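Local coordinates for protein endo alpha-1,4 polygalactosaminidase (Neosartorya fumigata, PDB 6OJ1) that hydrolyses alpha-1,4-linked galactosamine polymers as an endo-acting glycoside hydrolase of family GH114 and thereby disrupts microbial biofilms, at residues 83-88 with 146-151. Residues are numbered along the deposited sequence; the frame is centred on the assembly and turned at random.
Sequences ICYFSA and DPDNVD
Strands 81-87 and 144-148 pair in parallel as neighbouring staves of the (beta/alpha)-barrel of this GH114 hydrolase, with Y85 beside D146, F86 beside P147 and S87 beside D148. The axes of the short segments 83-87 and 146-148 lie 19° apart, and the backbone ladder D146 N to C84 O, F86 N to D146 O, D148 N to F86 O and A88 N to D148 O runs to the C-terminal ends of both strands. I83, Y85, S87, D146 and D148 put their side chains on the barrel interior, where I83 CG2 packs 3.5 Å from D146 CB. On the opposite face F86 and P147 point toward the surrounding helices; P147 CB sits 4.0 Å from F86 CZ and 3.8 Å from A88 CB, and L173 of helix 163-179 packs against both P147 and A88. Inside, the Y85 ring has its CG anti to the backbone N (chi1 165°), which carries the phenol alongside the neighbouring strand. Just past the end of its strand, N149 gives ND2 to S87 OG, also hydrogen-bonded to S90 OG, at 2.9 Å, with S87 OG close to the amide plane of N149. Both carboxylate oxygens of D148 are engaged: OD1 forms a salt bridge to K187, while D148 OD2 sits at the edge of the Y85 ring, near its plane, and accepts a 2.6 Å hydrogen bond from Y85 OH through its anti lone pair.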
# COMPACT_ATOMS: atom_id res chain seq x y z
N ILE A 83 -5.64 4.26 6.77
CA ILE A 83 -5.50 3.22 5.75
C ILE A 83 -4.77 2.07 6.41
O ILE A 83 -3.76 2.27 7.09
CB ILE A 83 -4.71 3.73 4.53
CG1 ILE A 83 -5.47 4.86 3.82
CG2 ILE A 83 -4.43 2.60 3.53
CD1 ILE A 83 -4.67 5.51 2.67
N CYS A 84 -5.28 0.85 6.22
CA CYS A 84 -4.72 -0.33 6.86
C CYS A 84 -3.98 -1.14 5.81
O CYS A 84 -4.58 -1.65 4.85
CB CYS A 84 -5.83 -1.14 7.53
SG CYS A 84 -6.47 -0.23 8.96
N TYR A 85 -2.67 -1.24 6.00
CA TYR A 85 -1.77 -1.98 5.13
C TYR A 85 -1.88 -3.48 5.40
O TYR A 85 -1.89 -3.91 6.56
CB TYR A 85 -0.33 -1.51 5.36
CG TYR A 85 0.71 -2.44 4.77
CD1 TYR A 85 1.19 -3.53 5.50
CD2 TYR A 85 1.18 -2.25 3.48
CE1 TYR A 85 2.12 -4.42 4.95
CE2 TYR A 85 2.11 -3.12 2.93
CZ TYR A 85 2.57 -4.21 3.66
OH TYR A 85 3.48 -5.10 3.11
N PHE A 86 -1.88 -4.29 4.34
CA PHE A 86 -1.63 -5.71 4.50
C PHE A 86 -1.09 -6.23 3.17
O PHE A 86 -1.21 -5.56 2.14
CB PHE A 86 -2.89 -6.48 4.92
CG PHE A 86 -3.96 -6.57 3.82
CD1 PHE A 86 -4.90 -5.56 3.65
CD2 PHE A 86 -4.03 -7.70 2.99
CE1 PHE A 86 -5.88 -5.66 2.65
CE2 PHE A 86 -5.00 -7.80 2.01
CZ PHE A 86 -5.93 -6.79 1.84
N SER A 87 -0.46 -7.38 3.21
CA SER A 87 0.08 -7.98 1.99
C SER A 87 -0.98 -8.87 1.38
O SER A 87 -1.38 -9.87 1.99
CB SER A 87 1.35 -8.77 2.25
OG SER A 87 1.84 -9.26 1.00
N ALA A 88 -1.43 -8.53 0.17
CA ALA A 88 -2.39 -9.37 -0.52
C ALA A 88 -1.73 -10.38 -1.45
O ALA A 88 -2.33 -11.41 -1.75
CB ALA A 88 -3.37 -8.49 -1.31
N ASP A 146 -4.57 -0.88 2.03
CA ASP A 146 -3.40 -0.70 1.16
C ASP A 146 -2.81 -2.08 0.90
O ASP A 146 -1.92 -2.53 1.64
CB ASP A 146 -2.40 0.25 1.82
CG ASP A 146 -1.07 0.37 1.08
OD1 ASP A 146 -1.00 0.01 -0.12
OD2 ASP A 146 -0.09 0.82 1.70
N PRO A 147 -3.30 -2.80 -0.12
CA PRO A 147 -2.91 -4.20 -0.33
C PRO A 147 -1.61 -4.31 -1.12
O PRO A 147 -1.51 -3.83 -2.26
CB PRO A 147 -4.09 -4.80 -1.11
CG PRO A 147 -5.19 -3.73 -1.04
CD PRO A 147 -4.45 -2.44 -0.97
N ASP A 148 -0.61 -4.97 -0.52
CA ASP A 148 0.74 -5.00 -1.05
C ASP A 148 0.94 -6.19 -1.98
O ASP A 148 0.18 -7.17 -1.97
CB ASP A 148 1.76 -5.06 0.10
CG ASP A 148 3.14 -4.54 -0.27
OD1 ASP A 148 3.37 -4.11 -1.43
OD2 ASP A 148 4.01 -4.54 0.63
N ASN A 149 1.97 -6.07 -2.81
CA ASN A 149 2.52 -7.18 -3.60
C ASN A 149 1.52 -7.72 -4.60
O ASN A 149 1.37 -8.93 -4.77
CB ASN A 149 3.04 -8.27 -2.67
CG ASN A 149 4.15 -7.77 -1.79
OD1 ASN A 149 5.16 -7.25 -2.29
ND2 ASN A 149 3.97 -7.86 -0.47
N VAL A 150 0.83 -6.81 -5.28
CA VAL A 150 -0.08 -7.19 -6.36
C VAL A 150 0.64 -7.19 -7.70
O VAL A 150 -0.00 -7.19 -8.76
CB VAL A 150 -1.35 -6.31 -6.38
CG1 VAL A 150 -2.17 -6.53 -5.09
CG2 VAL A 150 -1.00 -4.84 -6.56
N ASP A 151 1.98 -7.23 -7.67
CA ASP A 151 2.82 -7.14 -8.86
C ASP A 151 3.71 -8.36 -9.02
O ASP A 151 4.81 -8.25 -9.57
CB ASP A 151 3.68 -5.87 -8.83
CG ASP A 151 4.58 -5.78 -7.60
OD1 ASP A 151 4.48 -6.63 -6.69
OD2 ASP A 151 5.40 -4.84 -7.53